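Local coordinates for ADP-ribosylation factor-binding protein GGA2 (Saccharomyces cerevisiae, PDB 3MNM) that may help regulate membrane traffic through the trans-Golgi network and binds the small GTPases ARF1 and ARF2, here represented by its GAE (gamma-adaptin ear) domain, at residues A[101-106]-A[112-117]. Sequence-based numbering, arbitrary orientation. Where two conformers were deposited one is given.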
loop_
_atom_site.group_PDB
_atom_site.type_symbol
_atom_site.label_atom_id
_atom_site.label_comp_id
_atom_site.label_asym_id
_atom_site.label_seq_id
_atom_site.Cartn_x
_atom_site.Cartn_y
_atom_site.Cartn_z
ATOM N N TRP A 101 6.667 -3.672 3.541
ATOM C CA TRP A 101 5.956 -3.747 2.254
ATOM C C TRP A 101 6.947 -3.895 1.106
ATOM O O TRP A 101 8.117 -3.525 1.207
ATOM C CB TRP A 101 5.041 -2.530 2.047
ATOM C CG TRP A 101 5.784 -1.217 2.044
ATOM C CD1 TRP A 101 6.011 -0.382 3.120
ATOM C CD2 TRP A 101 6.418 -0.602 0.917
ATOM N NE1 TRP A 101 6.743 0.713 2.713
ATOM C CE2 TRP A 101 6.999 0.604 1.368
ATOM C CE3 TRP A 101 6.544 -0.951 -0.438
ATOM C CZ2 TRP A 101 7.718 1.449 0.519
ATOM C CZ3 TRP A 101 7.247 -0.099 -1.284
ATOM C CH2 TRP A 101 7.829 1.087 -0.799
ATOM N N LYS A 102 6.468 -4.460 0.005
ATOM C CA LYS A 102 7.280 -4.614 -1.182
ATOM C C LYS A 102 6.351 -4.441 -2.365
ATOM O O LYS A 102 5.210 -4.898 -2.328
ATOM C CB LYS A 102 7.901 -6.014 -1.228
ATOM C CG LYS A 102 8.692 -6.280 -2.462
ATOM C CD LYS A 102 9.416 -7.614 -2.360
ATOM C CE LYS A 102 10.180 -7.924 -3.638
ATOM N NZ LYS A 102 10.864 -9.243 -3.574
ATOM N N VAL A 103 6.834 -3.779 -3.405
ATOM C CA VAL A 103 6.072 -3.690 -4.641
ATOM C C VAL A 103 6.982 -4.007 -5.829
ATOM O O VAL A 103 8.140 -3.588 -5.882
ATOM C CB VAL A 103 5.370 -2.306 -4.792
ATOM C CG1 VAL A 103 6.381 -1.196 -5.074
ATOM C CG2 VAL A 103 4.287 -2.359 -5.889
ATOM N N ASN A 104 6.459 -4.795 -6.762
ATOM C CA ASN A 104 7.160 -5.101 -8.006
ATOM C C ASN A 104 6.215 -4.719 -9.123
ATOM O O ASN A 104 5.017 -4.968 -9.017
ATOM C CB ASN A 104 7.456 -6.605 -8.109
ATOM C CG ASN A 104 8.544 -7.045 -7.168
ATOM O OD1 ASN A 104 8.286 -7.282 -5.991
ATOM N ND2 ASN A 104 9.778 -7.137 -7.672
ATOM N N TYR A 105 6.737 -4.095 -10.168
ATOM C CA TYR A 105 5.895 -3.694 -11.287
ATOM C C TYR A 105 6.747 -3.461 -12.522
ATOM O O TYR A 105 7.982 -3.436 -12.450
ATOM C CB TYR A 105 5.089 -2.431 -10.938
ATOM C CG TYR A 105 5.937 -1.228 -10.584
ATOM C CD1 TYR A 105 6.330 -1.000 -9.265
ATOM C CD2 TYR A 105 6.337 -0.317 -11.559
ATOM C CE1 TYR A 105 7.110 0.096 -8.928
ATOM C CE2 TYR A 105 7.114 0.793 -11.226
ATOM C CZ TYR A 105 7.493 0.990 -9.910
ATOM O OH TYR A 105 8.274 2.079 -9.578
ATOM N N SER A 106 6.089 -3.295 -13.665
ATOM C CA SER A 106 6.770 -2.997 -14.921
ATOM C C SER A 106 6.450 -1.570 -15.363
ATOM O O SER A 106 5.303 -1.131 -15.245
ATOM C CB SER A 106 6.293 -3.969 -16.013
ATOM O OG SER A 106 6.271 -5.309 -15.559
ATOM N N ALA A 112 10.705 -2.899 -12.105
ATOM C CA ALA A 112 11.022 -2.049 -10.962
ATOM C C ALA A 112 10.614 -2.730 -9.671
ATOM O O ALA A 112 9.752 -3.605 -9.647
ATOM C CB ALA A 112 10.333 -0.700 -11.085
ATOM N N GLU A 113 11.262 -2.333 -8.585
ATOM C CA GLU A 113 10.955 -2.896 -7.285
ATOM C C GLU A 113 11.246 -1.813 -6.244
ATOM O O GLU A 113 12.221 -1.074 -6.360
ATOM C CB GLU A 113 11.833 -4.117 -7.024
ATOM C CG GLU A 113 11.556 -4.830 -5.714
ATOM C CD GLU A 113 12.555 -5.935 -5.471
ATOM O OE1 GLU A 113 13.635 -5.643 -4.908
ATOM O OE2 GLU A 113 12.277 -7.083 -5.865
ATOM N N GLU A 114 10.357 -1.683 -5.272
ATOM C CA GLU A 114 10.592 -0.792 -4.139
ATOM C C GLU A 114 10.188 -1.542 -2.882
ATOM O O GLU A 114 9.250 -2.324 -2.904
ATOM C CB GLU A 114 9.780 0.493 -4.291
ATOM C CG GLU A 114 10.193 1.307 -5.512
ATOM C CD GLU A 114 9.021 1.960 -6.229
ATOM O OE1 GLU A 114 7.900 1.943 -5.701
ATOM O OE2 GLU A 114 9.239 2.496 -7.325
ATOM N N THR A 115 10.922 -1.330 -1.789
ATOM C CA THR A 115 10.594 -1.996 -0.539
ATOM C C THR A 115 10.944 -1.080 0.628
ATOM O O THR A 115 11.809 -0.204 0.495
ATOM C CB THR A 115 11.423 -3.293 -0.345
ATOM O OG1 THR A 115 12.752 -2.943 0.071
ATOM C CG2 THR A 115 11.507 -4.109 -1.612
ATOM N N ALA A 116 10.244 -1.251 1.747
ATOM C CA ALA A 116 10.595 -0.559 3.003
ATOM C C ALA A 116 9.891 -1.155 4.207
ATOM O O ALA A 116 9.034 -2.031 4.085
ATOM C CB ALA A 116 10.246 0.911 2.934
ATOM N N VAL A 117 10.264 -0.629 5.375
ATOM C CA VAL A 117 9.545 -0.814 6.632
ATOM C C VAL A 117 8.780 0.471 7.002
ATOM O O VAL A 117 9.364 1.561 7.045
ATOM C CB VAL A 117 10.534 -1.134 7.751
ATOM C CG1 VAL A 117 10.985 -2.590 7.655
ATOM C CG2 VAL A 117 11.738 -0.183 7.660
HETATM O O HOH W 1 9.899 -6.159 -10.551
#
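A beta hairpin of the immunoglobulin-like GAE sandwich brings 101-106 and 112-117 together as antiparallel neighbours, their axes 4.8 Å apart. Three hydrogen-bonded pairs, Trp101 with Ala116, Val103 with Glu114 and Tyr105 with Ala112, each exchange two backbone bonds and send their side chains to one face. There Trp101, with CG between its backbone N and carbonyl carbon (chi1 60°), lays its indole across the opposite strand: Ala116 N sits 3.7 Å above the ring plane, and Ala116 CB lies 3.5 Å from Trp101 CZ2. A leucine in place of Trp101 would probably leave the Ala116 backbone and methyl without much of this flat cover. Tyr105 leans over in the same way, so that Ala112 CB makes a CH-pi contact 3.8 Å from its ring centroid. Tyr105 OH donates to Glu114 OE2 in a very short bond of 2.5 Å, the carboxylate meeting the ring at its edge; Ser16 OG is a second partner of that oxygen. On the other face Glu113 OE2 accepts from Asn104 ND2 (3.1 Å) through its anti lone pair and forms a long salt bridge with Lys102 NZ (3.5 Å). A water bridges Asn104 ND2 and Ala112 O. Across its other edge, strand 100-107 pairs with strands 47-48 and 50-55, while Trp101, Val103 and Tyr105 pack against Ile21 and Leu19 of strand 19-27 in the facing sheet.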